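PDB 5JXF: Asp/Glu-specific dipeptidyl-peptidase from Flavobacterium psychrophilum, which removes dipeptides from the N-terminus of oligopeptides as a serine peptidase of family S46, strictly requiring aspartate or glutamate at the P1 position. Local coordinates for residues I601-I613 / Y638-I652. Numbering follows the deposited sequence.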
loop_
_atom_site.group_PDB
_atom_site.type_symbol
_atom_site.label_atom_id
_atom_site.label_comp_id
_atom_site.label_asym_id
_atom_site.label_seq_id
_atom_site.Cartn_x
_atom_site.Cartn_y
_atom_site.Cartn_z
ATOM N N ILE A 601 12.553 -1.891 0.727
ATOM C CA ILE A 601 11.432 -2.374 1.514
ATOM C C ILE A 601 11.624 -3.841 1.881
ATOM O O ILE A 601 11.832 -4.678 1.016
ATOM C CB ILE A 601 10.090 -2.219 0.752
ATOM C CG1 ILE A 601 9.910 -0.798 0.229
ATOM C CG2 ILE A 601 8.913 -2.658 1.627
ATOM C CD1 ILE A 601 8.458 -0.430 -0.058
ATOM N N TYR A 602 11.554 -4.155 3.162
ATOM C CA TYR A 602 11.650 -5.542 3.557
ATOM C C TYR A 602 10.416 -5.962 4.342
ATOM O O TYR A 602 9.937 -5.221 5.201
ATOM C CB TYR A 602 12.921 -5.805 4.374
ATOM C CG TYR A 602 13.186 -7.286 4.518
ATOM C CD1 TYR A 602 13.841 -7.992 3.515
ATOM C CD2 TYR A 602 12.730 -7.990 5.624
ATOM C CE1 TYR A 602 14.060 -9.359 3.621
ATOM C CE2 TYR A 602 12.944 -9.363 5.740
ATOM C CZ TYR A 602 13.613 -10.037 4.736
ATOM O OH TYR A 602 13.835 -11.397 4.840
ATOM N N TYR A 603 9.893 -7.149 4.028
ATOM C CA TYR A 603 8.771 -7.693 4.777
ATOM C C TYR A 603 9.289 -8.759 5.724
ATOM O O TYR A 603 9.921 -9.728 5.298
ATOM C CB TYR A 603 7.713 -8.282 3.856
ATOM C CG TYR A 603 6.858 -7.292 3.108
ATOM C CD1 TYR A 603 6.827 -5.947 3.461
ATOM C CD2 TYR A 603 6.082 -7.708 2.035
ATOM C CE1 TYR A 603 6.040 -5.043 2.757
ATOM C CE2 TYR A 603 5.291 -6.829 1.334
ATOM C CZ TYR A 603 5.276 -5.492 1.695
ATOM O OH TYR A 603 4.486 -4.616 0.991
ATOM N N ASN A 604 9.046 -8.563 7.012
ATOM C CA ASN A 604 9.479 -9.518 8.002
ATOM C C ASN A 604 8.609 -10.767 7.933
ATOM O O ASN A 604 7.466 -10.685 7.489
ATOM C CB ASN A 604 9.417 -8.900 9.386
ATOM C CG ASN A 604 10.445 -7.810 9.577
ATOM O OD1 ASN A 604 11.590 -7.940 9.139
ATOM N ND2 ASN A 604 10.037 -6.717 10.212
ATOM N N PRO A 605 9.133 -11.918 8.391
ATOM C CA PRO A 605 8.414 -13.204 8.273
ATOM C C PRO A 605 7.253 -13.444 9.244
ATOM O O PRO A 605 6.560 -14.453 9.082
ATOM C CB PRO A 605 9.521 -14.233 8.526
ATOM C CG PRO A 605 10.497 -13.503 9.410
ATOM C CD PRO A 605 10.525 -12.108 8.838
ATOM N N THR A 606 7.022 -12.567 10.215
ATOM C CA THR A 606 5.948 -12.799 11.194
ATOM C C THR A 606 5.083 -11.565 11.453
ATOM O O THR A 606 5.577 -10.446 11.394
ATOM C CB THR A 606 6.513 -13.263 12.558
ATOM O OG1 THR A 606 7.315 -12.218 13.122
ATOM C CG2 THR A 606 7.353 -14.545 12.417
ATOM N N THR A 607 3.800 -11.767 11.743
ATOM C CA THR A 607 2.914 -10.657 12.107
ATOM C C THR A 607 2.375 -10.844 13.533
ATOM O O THR A 607 2.435 -11.941 14.085
ATOM C CB THR A 607 1.699 -10.511 11.138
ATOM O OG1 THR A 607 1.077 -11.790 10.936
ATOM C CG2 THR A 607 2.097 -9.919 9.788
ATOM N N TYR A 608 1.828 -9.772 14.105
ATOM C CA TYR A 608 1.291 -9.775 15.471
ATOM C C TYR A 608 -0.084 -9.095 15.544
ATOM O O TYR A 608 -0.471 -8.374 14.634
ATOM C CB TYR A 608 2.289 -9.098 16.446
ATOM C CG TYR A 608 3.618 -9.825 16.465
ATOM C CD1 TYR A 608 4.589 -9.562 15.507
ATOM C CD2 TYR A 608 3.872 -10.826 17.397
ATOM C CE1 TYR A 608 5.784 -10.265 15.490
ATOM C CE2 TYR A 608 5.071 -11.529 17.396
ATOM C CZ TYR A 608 6.021 -11.245 16.442
ATOM O OH TYR A 608 7.215 -11.930 16.436
ATOM N N LEU A 609 -0.820 -9.335 16.625
ATOM C CA LEU A 609 -2.180 -8.826 16.754
ATOM C C LEU A 609 -2.236 -7.299 16.745
ATOM O O LEU A 609 -3.250 -6.697 16.365
ATOM C CB LEU A 609 -2.816 -9.349 18.034
ATOM C CG LEU A 609 -4.286 -9.017 18.287
ATOM C CD1 LEU A 609 -5.139 -9.399 17.105
ATOM C CD2 LEU A 609 -4.787 -9.711 19.560
ATOM N N ASP A 610 -1.157 -6.656 17.162
ATOM C CA ASP A 610 -1.190 -5.191 17.165
ATOM C C ASP A 610 -1.168 -4.702 15.708
ATOM O O ASP A 610 -1.654 -3.619 15.395
ATOM C CB ASP A 610 -0.049 -4.602 18.030
ATOM C CG ASP A 610 1.329 -4.775 17.422
ATOM O OD1 ASP A 610 1.497 -5.601 16.502
ATOM O OD2 ASP A 610 2.259 -4.073 17.878
ATOM N N GLY A 611 -0.659 -5.537 14.811
ATOM C CA GLY A 611 -0.731 -5.267 13.386
ATOM C C GLY A 611 -2.152 -5.336 12.861
ATOM O O GLY A 611 -2.538 -4.614 11.942
ATOM N N ALA A 612 -2.947 -6.205 13.453
ATOM C CA ALA A 612 -4.363 -6.283 13.117
ATOM C C ALA A 612 -5.071 -5.029 13.623
ATOM O O ALA A 612 -5.955 -4.482 12.961
ATOM C CB ALA A 612 -4.987 -7.536 13.724
ATOM N N ILE A 613 -4.679 -4.589 14.812
ATOM C CA ILE A 613 -5.235 -3.376 15.400
ATOM C C ILE A 613 -4.921 -2.149 14.540
ATOM O O ILE A 613 -5.780 -1.296 14.351
ATOM C CB ILE A 613 -4.711 -3.169 16.842
ATOM C CG1 ILE A 613 -5.122 -4.349 17.725
ATOM C CG2 ILE A 613 -5.180 -1.817 17.434
ATOM C CD1 ILE A 613 -6.608 -4.681 17.696
ATOM N N TYR A 638 -3.128 -13.177 26.907
ATOM C CA TYR A 638 -2.675 -14.093 25.865
ATOM C C TYR A 638 -2.434 -15.487 26.414
ATOM O O TYR A 638 -2.413 -16.462 25.655
ATOM C CB TYR A 638 -1.397 -13.563 25.203
ATOM C CG TYR A 638 -1.594 -12.252 24.474
ATOM C CD1 TYR A 638 -2.836 -11.920 23.942
ATOM C CD2 TYR A 638 -0.553 -11.341 24.334
ATOM C CE1 TYR A 638 -3.031 -10.736 23.284
ATOM C CE2 TYR A 638 -0.741 -10.144 23.664
ATOM C CZ TYR A 638 -1.984 -9.845 23.150
ATOM O OH TYR A 638 -2.210 -8.679 22.483
ATOM N N GLY A 639 -2.257 -15.566 27.731
ATOM C CA GLY A 639 -1.934 -16.811 28.400
ATOM C C GLY A 639 -0.725 -17.496 27.795
ATOM O O GLY A 639 0.219 -16.837 27.337
ATOM N N GLN A 640 -0.775 -18.823 27.748
ATOM C CA GLN A 640 0.347 -19.613 27.249
ATOM C C GLN A 640 0.541 -19.474 25.748
ATOM O O GLN A 640 1.431 -20.105 25.182
ATOM C CB GLN A 640 0.162 -21.088 27.579
ATOM C CG GLN A 640 -1.022 -21.742 26.881
ATOM C CD GLN A 640 -1.167 -23.196 27.283
ATOM O OE1 GLN A 640 -0.334 -23.724 28.022
ATOM N NE2 GLN A 640 -2.231 -23.851 26.807
ATOM N N TYR A 641 -0.286 -18.662 25.101
ATOM C CA TYR A 641 -0.149 -18.471 23.662
ATOM C C TYR A 641 0.667 -17.232 23.312
ATOM O O TYR A 641 0.979 -17.000 22.149
ATOM C CB TYR A 641 -1.523 -18.377 23.017
ATOM C CG TYR A 641 -2.448 -19.426 23.527
ATOM C CD1 TYR A 641 -2.199 -20.772 23.283
ATOM C CD2 TYR A 641 -3.552 -19.080 24.281
ATOM C CE1 TYR A 641 -3.047 -21.746 23.773
ATOM C CE2 TYR A 641 -4.399 -20.038 24.773
ATOM C CZ TYR A 641 -4.145 -21.372 24.512
ATOM O OH TYR A 641 -5.003 -22.319 25.006
ATOM N N GLY A 642 1.002 -16.434 24.319
ATOM C CA GLY A 642 1.758 -15.219 24.089
ATOM C C GLY A 642 3.264 -15.396 24.086
ATOM O O GLY A 642 3.794 -16.395 24.546
ATOM N N GLU A 643 3.957 -14.392 23.562
ATOM C CA GLU A 643 5.405 -14.424 23.423
ATOM C C GLU A 643 5.966 -13.073 23.847
ATOM O O GLU A 643 5.978 -12.141 23.043
ATOM C CB GLU A 643 5.788 -14.733 21.972
ATOM C CG GLU A 643 7.282 -14.781 21.696
ATOM C CD GLU A 643 7.588 -15.117 20.245
ATOM O OE1 GLU A 643 7.435 -14.222 19.380
ATOM O OE2 GLU A 643 7.953 -16.288 19.966
ATOM N N ASN A 644 6.402 -12.957 25.101
ATOM C CA ASN A 644 6.889 -11.676 25.622
ATOM C C ASN A 644 5.851 -10.564 25.494
ATOM O O ASN A 644 6.198 -9.443 25.135
ATOM C CB ASN A 644 8.167 -11.222 24.894
ATOM C CG ASN A 644 9.222 -12.308 24.801
ATOM O OD1 ASN A 644 9.283 -13.213 25.633
ATOM N ND2 ASN A 644 10.065 -12.218 23.775
ATOM N N GLY A 645 4.580 -10.871 25.751
ATOM C CA GLY A 645 3.539 -9.845 25.723
ATOM C C GLY A 645 2.922 -9.541 24.362
ATOM O O GLY A 645 2.076 -8.651 24.251
ATOM N N LYS A 646 3.335 -10.282 23.332
ATOM C CA LYS A 646 2.804 -10.118 21.983
ATOM C C LYS A 646 2.107 -11.410 21.506
ATOM O O LYS A 646 2.486 -12.492 21.929
ATOM C CB LYS A 646 3.930 -9.739 21.022
ATOM C CG LYS A 646 4.822 -8.606 21.540
ATOM C CD LYS A 646 5.876 -8.191 20.516
ATOM C CE LYS A 646 5.243 -7.812 19.195
ATOM N NZ LYS A 646 4.007 -7.001 19.394
ATOM N N LEU A 647 1.089 -11.287 20.652
ATOM C CA LEU A 647 0.399 -12.460 20.112
ATOM C C LEU A 647 0.709 -12.630 18.634
ATOM O O LEU A 647 0.244 -11.848 17.796
ATOM C CB LEU A 647 -1.107 -12.348 20.305
ATOM C CG LEU A 647 -1.894 -13.628 20.045
ATOM C CD1 LEU A 647 -1.655 -14.639 21.171
ATOM C CD2 LEU A 647 -3.371 -13.311 19.899
ATOM N N PRO A 648 1.522 -13.629 18.306
ATOM C CA PRO A 648 1.785 -13.954 16.907
ATOM C C PRO A 648 0.474 -14.237 16.190
ATOM O O PRO A 648 -0.485 -14.712 16.800
ATOM C CB PRO A 648 2.654 -15.207 16.996
ATOM C CG PRO A 648 3.290 -15.107 18.341
ATOM C CD PRO A 648 2.253 -14.511 19.226
ATOM N N VAL A 649 0.404 -13.916 14.912
ATOM C CA VAL A 649 -0.834 -14.147 14.207
ATOM C C VAL A 649 -0.584 -14.959 12.932
ATOM O O VAL A 649 -1.236 -15.973 12.721
ATOM C CB VAL A 649 -1.543 -12.818 13.904
ATOM C CG1 VAL A 649 -2.697 -13.027 12.968
ATOM C CG2 VAL A 649 -2.041 -12.205 15.188
ATOM N N CYS A 650 0.348 -14.514 12.090
ATOM C CA CYS A 650 0.670 -15.209 10.842
ATOM C C CYS A 650 2.172 -15.237 10.645
ATOM O O CYS A 650 2.904 -14.461 11.272
ATOM C CB CYS A 650 0.022 -14.533 9.619
ATOM S SG CYS A 650 -1.779 -14.392 9.627
ATOM N N PHE A 651 2.622 -16.128 9.767
ATOM C CA PHE A 651 4.000 -16.092 9.286
ATOM C C PHE A 651 4.108 -16.645 7.865
ATOM O O PHE A 651 3.128 -17.142 7.305
ATOM C CB PHE A 651 4.953 -16.839 10.243
ATOM C CG PHE A 651 4.727 -18.340 10.328
ATOM C CD1 PHE A 651 3.776 -18.863 11.180
ATOM C CD2 PHE A 651 5.513 -19.218 9.594
ATOM C CE1 PHE A 651 3.588 -20.249 11.279
ATOM C CE2 PHE A 651 5.338 -20.594 9.697
ATOM C CZ PHE A 651 4.372 -21.108 10.532
ATOM N N ILE A 652 5.292 -16.521 7.270
ATOM C CA ILE A 652 5.492 -16.893 5.876
ATOM C C ILE A 652 6.791 -17.664 5.701
ATOM O O ILE A 652 7.735 -17.461 6.454
ATOM C CB ILE A 652 5.535 -15.657 4.923
ATOM C CG1 ILE A 652 6.433 -14.543 5.489
ATOM C CG2 ILE A 652 4.151 -15.107 4.702
ATOM C CD1 ILE A 652 6.698 -13.355 4.468
#
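Thr607 and Cys650 meet at a beta bulge between antiparallel strands 601-608 and 648-653, neighbours in the sheet that also holds strand 673-680 with Arg680, probably the P1-specificity residue. Thr607 N gives Cys650 O a nearly straight bond (2.9 Å, 167°), and Thr607 O receives Val649 N from above its carbonyl plane; these two bonds make the bulge, Thr607 facing both Val649 and Cys650. Proline suits position 648, opposite Tyr608, because its N needs no partner in a non-hydrogen-bonded pair. Leu609 N bonds to Leu647 O at 3.0 Å, in the carbonyl plane. On Tyr608, CG stands anti to the carbonyl carbon (chi1 -60°), which, with chi2 near 84°, turns one ring face to Lys646. The lysine, bent at chi3 and chi4, sets CE over that face in a CH-pi contact, 3.9 Å from the Tyr608 ring centroid, and sends NZ on to a long salt bridge with Asp610 OD2. Pro648 CG meets the ring at CE2. A serine in place of Tyr608 would probably leave Lys646 CE without the ring face and Pro648 CG without its neighbour, and the lysine freer to swing from Asp610. Branched and apolar, Leu609 lies alongside Leu647. Thr607 OG1, held chiefly by Arg233 O, also accepts a weak, bent bond from Cys650 N at 3.0 Å.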